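Local coordinates for phosphoglycerol transferase GacH (PDB 6DGM), which probably transfers glycerol phosphate onto the rhamnose polysaccharide of the streptococcal cell wall, through a metal-binding domain that binds sn-glycerol-1-phosphate, at residues A[74-79]-A[304-309]; A[264-269]-A[293-298]. All coordinates share one frame; numbering follows the deposited sequence.

Contact 1: A[74-79]-A[304-309]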
loop_
_atom_site.group_PDB
_atom_site.type_symbol
_atom_site.label_atom_id
_atom_site.label_comp_id
_atom_site.label_asym_id
_atom_site.label_seq_id
_atom_site.Cartn_x
_atom_site.Cartn_y
_atom_site.Cartn_z
ATOM N N SER A 74 18.087 -4.674 1.183
ATOM C CA SER A 74 18.182 -6.123 1.051
ATOM C C SER A 74 17.122 -6.723 0.141
ATOM O O SER A 74 17.175 -7.923 -0.145
ATOM C CB SER A 74 18.026 -6.797 2.426
ATOM O OG SER A 74 16.666 -6.767 2.890
ATOM N N THR A 75 16.159 -5.936 -0.304
ATOM C CA THR A 75 15.017 -6.494 -1.006
ATOM C C THR A 75 14.435 -5.409 -1.898
ATOM O O THR A 75 14.852 -4.251 -1.847
ATOM C CB THR A 75 13.973 -7.018 -0.012
ATOM O OG1 THR A 75 13.021 -7.818 -0.716
ATOM C CG2 THR A 75 13.270 -5.875 0.718
ATOM N N THR A 76 13.466 -5.801 -2.708
ATOM C CA THR A 76 12.762 -4.837 -3.547
ATOM C C THR A 76 12.203 -3.721 -2.686
ATOM O O THR A 76 11.475 -3.969 -1.725
ATOM C CB THR A 76 11.632 -5.559 -4.284
ATOM O OG1 THR A 76 12.197 -6.623 -5.054
ATOM C CG2 THR A 76 10.853 -4.605 -5.190
ATOM N N ALA A 77 12.554 -2.482 -3.019
ATOM C CA ALA A 77 12.216 -1.369 -2.140
ATOM C C ALA A 77 12.509 -0.058 -2.848
ATOM O O ALA A 77 13.248 -0.014 -3.835
ATOM C CB ALA A 77 13.014 -1.429 -0.833
ATOM N N GLY A 78 11.942 1.015 -2.314
ATOM C CA GLY A 78 12.176 2.317 -2.888
ATOM C C GLY A 78 11.277 3.369 -2.287
ATOM O O GLY A 78 10.984 3.348 -1.087
ATOM N N LEU A 79 10.824 4.282 -3.137
ATOM C CA LEU A 79 9.910 5.337 -2.752
ATOM C C LEU A 79 8.552 5.097 -3.398
ATOM O O LEU A 79 8.462 4.612 -4.530
ATOM C CB LEU A 79 10.441 6.699 -3.205
ATOM C CG LEU A 79 11.847 7.033 -2.713
ATOM C CD1 LEU A 79 12.295 8.376 -3.259
ATOM C CD2 LEU A 79 11.894 7.046 -1.204
ATOM N N LYS A 304 14.235 -6.302 -7.051
ATOM C CA LYS A 304 13.815 -5.782 -8.341
ATOM C C LYS A 304 13.952 -4.263 -8.336
ATOM O O LYS A 304 13.804 -3.610 -7.300
ATOM C CB LYS A 304 12.355 -6.156 -8.604
ATOM C CG LYS A 304 12.041 -7.650 -8.493
ATOM C CD LYS A 304 12.679 -8.429 -9.627
ATOM C CE LYS A 304 12.323 -9.918 -9.550
ATOM N NZ LYS A 304 12.879 -10.683 -10.697
ATOM N N ASN A 305 14.236 -3.702 -9.505
ATOM C CA ASN A 305 14.555 -2.280 -9.622
ATOM C C ASN A 305 13.265 -1.504 -9.838
ATOM O O ASN A 305 12.754 -1.432 -10.961
ATOM C CB ASN A 305 15.522 -2.068 -10.783
ATOM C CG ASN A 305 15.927 -0.612 -10.948
ATOM O OD1 ASN A 305 15.955 0.147 -9.983
ATOM N ND2 ASN A 305 16.248 -0.223 -12.167
ATOM N N HIS A 306 12.747 -0.904 -8.763
ATOM C CA HIS A 306 11.538 -0.081 -8.813
ATOM C C HIS A 306 11.715 1.089 -7.857
ATOM O O HIS A 306 11.092 1.147 -6.788
ATOM C CB HIS A 306 10.308 -0.903 -8.424
ATOM C CG HIS A 306 9.983 -1.992 -9.396
ATOM N ND1 HIS A 306 9.628 -1.739 -10.705
ATOM C CD2 HIS A 306 9.982 -3.338 -9.258
ATOM C CE1 HIS A 306 9.405 -2.884 -11.326
ATOM N NE2 HIS A 306 9.617 -3.870 -10.472
ATOM N N PRO A 307 12.561 2.057 -8.218
ATOM C CA PRO A 307 12.919 3.107 -7.241
ATOM C C PRO A 307 11.774 4.029 -6.871
ATOM O O PRO A 307 11.816 4.631 -5.789
ATOM C CB PRO A 307 14.049 3.881 -7.930
ATOM C CG PRO A 307 13.925 3.536 -9.401
ATOM C CD PRO A 307 13.346 2.146 -9.463
ATOM N N LEU A 308 10.766 4.163 -7.731
ATOM C CA LEU A 308 9.659 5.084 -7.497
ATOM C C LEU A 308 8.430 4.469 -8.149
ATOM O O LEU A 308 8.373 4.331 -9.380
ATOM C CB LEU A 308 9.970 6.448 -8.107
ATOM C CG LEU A 308 8.833 7.466 -8.157
ATOM C CD1 LEU A 308 8.246 7.680 -6.798
ATOM C CD2 LEU A 308 9.337 8.772 -8.747
ATOM N N ILE A 309 7.445 4.110 -7.329
ATOM C CA ILE A 309 6.205 3.524 -7.817
ATOM C C ILE A 309 5.044 4.167 -7.070
ATOM O O ILE A 309 5.229 4.969 -6.155
ATOM C CB ILE A 309 6.179 1.994 -7.681
ATOM C CG1 ILE A 309 6.217 1.565 -6.215
ATOM C CG2 ILE A 309 7.358 1.373 -8.472
ATOM C CD1 ILE A 309 6.248 0.043 -6.053
HETATM O O HOH W 1 14.679 -2.371 -5.138
HETATM O O HOH W 2 14.315 0.064 -6.422
#
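The imidazole of His306 meets the methyl of Thr76 at its edge: CG2 of Thr76 lies near the ring plane, 4.3 Å from CD2 of His306. Next to CD2 on the same ring, NE2 is hydrogen-bonded to Glu320, and Leu337 and Asn338 of helix 328-339 also touch the histidine side chain. In Thr76, OG1 stands beside the backbone N (chi1 -58°), which leaves the methyl anti to that nitrogen, lying against Lys304 as well as coming to the edge of the imidazole. OG1 accepts the backbone N-H of Lys304 at 2.9 Å in a nearly straight bond (167°). The same hydroxyl is hydrogen-bonded to His321 ND1, so this buried oxygen is gripped twice. The aliphatic start of Lys304 crosses the threonine, CB lying 3.6 Å from Thr76 OG1, before the chain bends at chi2 and carries the ammonium group away.

Two waters fill in where the backbones do not pair directly. One accepts from Ala77 N and donates to Lys304 O at 2.6 Å; the other donates to Ala77 O and accepts from His306 N. Beyond them the strands close up. Leu79 N donates to Pro307 O (2.9 Å), approaching from above the carbonyl plane, whereas Ile309 N reaches Leu79 O within that carbonyl's plane at 3.0 Å. Gly78 CA passes 3.7 Å from Pro307 O. Leu79 and Leu308 are bridge partners on one face of the sheet, their side chains meeting loosely, with CB of Leu79 4.3 Å from CD1 of Leu308. Leu79 N and O thus bond to the residues flanking Leu308, the pattern of a parallel bridge, by which strand 308-310 joins strand 77-81 as one of the two edge strands of the mixed sheet in this sulfatase-like, alkaline phosphatase-clan domain.

Contact 2: A[264-269]-A[293-298]; sequences TVVFYG and YFIWSN
Thr264 meets Ser297 through their hydroxyls, OG1 and OG 2.7 Å apart in a hydrogen bond that either could donate. Thr264 also sets its methyl CG2 against CG2 of Ile295 at 3.8 Å. Val265 forms a hydrogen-bonded antiparallel pair with Trp296: its N donates to Trp296 O at 2.7 Å, and Trp296 N returns a bond to Val265 O. On the opposite face from Thr264, CG2 of Val265 approaches CE3 of the indole obliquely, both side chains packing on helix 229-257.

Val266 faces Ile295, CG2 to CG1 4.3 Å, beneath helix 314-321. Here, in the core of the alkaline phosphatase-like α/β domain, strand 263-269 runs parallel to 40-46 and antiparallel to 290-297, the one strand that runs against the rest and makes the sheet mixed. Phe267 and Phe294 again exchange two backbone bonds. Their ring planes are nearly parallel (5°) but slid apart with little overlap, centroids 4.7 Å from each other; what sits over the face of Phe294 is CB of Phe267, a CH-pi contact 3.5 Å from the ring centroid. A chi1 of 66° places the Phe294 ring between its backbone N and carbonyl carbon, bringing it across to its partner. Tyr268 touches Tyr293 through CB atoms 3.8 Å apart, while both rings lead away from this contact to meet Phe314; two residues further on, Asp270 is a ligand of the manganese ion.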
loop_
_atom_site.group_PDB
_atom_site.type_symbol
_atom_site.label_atom_id
_atom_site.label_comp_id
_atom_site.label_asym_id
_atom_site.label_seq_id
_atom_site.Cartn_x
_atom_site.Cartn_y
_atom_site.Cartn_z
ATOM N N THR A 264 5.123 -12.895 2.515
ATOM C CA THR A 264 5.657 -11.661 1.937
ATOM C C THR A 264 4.908 -10.474 2.523
ATOM O O THR A 264 3.687 -10.518 2.668
ATOM C CB THR A 264 5.590 -11.673 0.402
ATOM O OG1 THR A 264 6.413 -12.733 -0.102
ATOM C CG2 THR A 264 6.112 -10.370 -0.189
ATOM N N VAL A 265 5.662 -9.448 2.897
ATOM C CA VAL A 265 5.139 -8.214 3.473
ATOM C C VAL A 265 5.350 -7.090 2.465
ATOM O O VAL A 265 6.468 -6.885 1.974
ATOM C CB VAL A 265 5.857 -7.863 4.787
ATOM C CG1 VAL A 265 5.333 -6.551 5.347
ATOM C CG2 VAL A 265 5.726 -8.991 5.824
ATOM N N VAL A 266 4.278 -6.360 2.170
ATOM C CA VAL A 266 4.341 -5.099 1.443
ATOM C C VAL A 266 4.171 -4.007 2.495
ATOM O O VAL A 266 3.094 -3.859 3.068
ATOM C CB VAL A 266 3.249 -5.002 0.373
ATOM C CG1 VAL A 266 3.344 -3.671 -0.356
ATOM C CG2 VAL A 266 3.335 -6.172 -0.615
ATOM N N PHE A 267 5.244 -3.276 2.781
ATOM C CA PHE A 267 5.301 -2.308 3.869
ATOM C C PHE A 267 5.478 -0.931 3.255
ATOM O O PHE A 267 6.365 -0.735 2.427
ATOM C CB PHE A 267 6.525 -2.635 4.736
ATOM C CG PHE A 267 6.691 -1.747 5.928
ATOM C CD1 PHE A 267 7.330 -0.525 5.802
ATOM C CD2 PHE A 267 6.235 -2.144 7.176
ATOM C CE1 PHE A 267 7.498 0.304 6.894
ATOM C CE2 PHE A 267 6.408 -1.309 8.287
ATOM C CZ PHE A 267 7.042 -0.085 8.131
ATOM N N TYR A 268 4.665 0.038 3.686
ATOM C CA TYR A 268 4.758 1.359 3.084
ATOM C C TYR A 268 4.167 2.404 4.015
ATOM O O TYR A 268 3.224 2.129 4.761
ATOM C CB TYR A 268 4.043 1.417 1.714
ATOM C CG TYR A 268 2.533 1.305 1.802
ATOM C CD1 TYR A 268 1.914 0.076 2.001
ATOM C CD2 TYR A 268 1.724 2.437 1.672
ATOM C CE1 TYR A 268 0.537 -0.028 2.072
ATOM C CE2 TYR A 268 0.340 2.341 1.744
ATOM C CZ TYR A 268 -0.243 1.113 1.936
ATOM O OH TYR A 268 -1.615 1.035 1.993
ATOM N N GLY A 269 4.721 3.611 3.947
ATOM C CA GLY A 269 4.053 4.743 4.557
ATOM C C GLY A 269 3.017 5.308 3.602
ATOM O O GLY A 269 3.236 5.422 2.389
ATOM N N TYR A 293 8.822 2.422 0.874
ATOM C CA TYR A 293 8.180 1.119 0.796
ATOM C C TYR A 293 9.237 0.026 0.664
ATOM O O TYR A 293 10.355 0.252 0.194
ATOM C CB TYR A 293 7.179 1.004 -0.376
ATOM C CG TYR A 293 7.831 0.605 -1.692
ATOM C CD1 TYR A 293 7.963 -0.736 -2.038
ATOM C CD2 TYR A 293 8.344 1.561 -2.573
ATOM C CE1 TYR A 293 8.582 -1.110 -3.207
ATOM C CE2 TYR A 293 8.969 1.189 -3.751
ATOM C CZ TYR A 293 9.078 -0.148 -4.065
ATOM O OH TYR A 293 9.687 -0.558 -5.227
ATOM N N PHE A 294 8.854 -1.178 1.073
ATOM C CA PHE A 294 9.619 -2.374 0.751
ATOM C C PHE A 294 8.673 -3.554 0.573
ATOM O O PHE A 294 7.544 -3.561 1.074
ATOM C CB PHE A 294 10.744 -2.673 1.760
ATOM C CG PHE A 294 10.288 -3.031 3.157
ATOM C CD1 PHE A 294 9.773 -4.279 3.434
ATOM C CD2 PHE A 294 10.444 -2.132 4.206
ATOM C CE1 PHE A 294 9.379 -4.625 4.709
ATOM C CE2 PHE A 294 10.066 -2.477 5.496
ATOM C CZ PHE A 294 9.539 -3.728 5.749
ATOM N N ILE A 295 9.156 -4.552 -0.161
ATOM C CA ILE A 295 8.445 -5.798 -0.397
ATOM C C ILE A 295 9.429 -6.887 0.011
ATOM O O ILE A 295 10.460 -7.063 -0.643
ATOM C CB ILE A 295 8.003 -5.949 -1.859
ATOM C CG1 ILE A 295 7.069 -4.792 -2.252
ATOM C CG2 ILE A 295 7.295 -7.279 -2.036
ATOM C CD1 ILE A 295 6.574 -4.820 -3.705
ATOM N N TRP A 296 9.151 -7.557 1.137
ATOM C CA TRP A 296 10.103 -8.450 1.790
ATOM C C TRP A 296 9.439 -9.795 2.039
ATOM O O TRP A 296 8.344 -9.843 2.608
ATOM C CB TRP A 296 10.523 -7.848 3.137
ATOM C CG TRP A 296 11.444 -8.692 3.989
ATOM C CD1 TRP A 296 12.799 -8.624 4.029
ATOM C CD2 TRP A 296 11.066 -9.706 4.931
ATOM N NE1 TRP A 296 13.295 -9.527 4.930
ATOM C CE2 TRP A 296 12.252 -10.208 5.497
ATOM C CE3 TRP A 296 9.844 -10.244 5.337
ATOM C CZ2 TRP A 296 12.255 -11.220 6.466
ATOM C CZ3 TRP A 296 9.841 -11.238 6.298
ATOM C CH2 TRP A 296 11.040 -11.714 6.859
ATOM N N SER A 297 10.113 -10.876 1.630
ATOM C CA SER A 297 9.702 -12.249 1.907
ATOM C C SER A 297 10.583 -12.852 2.995
ATOM O O SER A 297 11.728 -12.440 3.205
ATOM C CB SER A 297 9.802 -13.122 0.649
ATOM O OG SER A 297 9.101 -12.569 -0.444
ATOM N N ASN A 298 10.043 -13.857 3.675
ATOM C CA ASN A 298 10.733 -14.461 4.809
ATOM C C ASN A 298 11.724 -15.541 4.413
ATOM O O ASN A 298 12.300 -16.180 5.298
ATOM C CB ASN A 298 9.729 -14.985 5.838
ATOM C CG ASN A 298 8.955 -16.180 5.354
ATOM O OD1 ASN A 298 8.885 -16.467 4.147
ATOM N ND2 ASN A 298 8.358 -16.892 6.295
#

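Contact 1 and contact 2 lie about 10 Å apart, centre to centre, in the same mixed sheet, where the strand order 40-46, 263-269, 290-297, 77-81, 308-310 places them side by side. Along the chain, contact 2 is nested within the long connection closed by contact 1. Strand 290-297 joins them: Thr75 OG1 hydrogen-bonds to Ile295 O, and Tyr293 OH to His306 O, each at 2.7 Å. Helix 314-321 packs on residues of both. Strand 263-269 leads into the manganese ligands Asp270 and His271, the Tyr268 side chain lying about 9 Å from the manganese ion, whereas the Lys304 side chain of contact 1 is about 6 Å from the calcium ion.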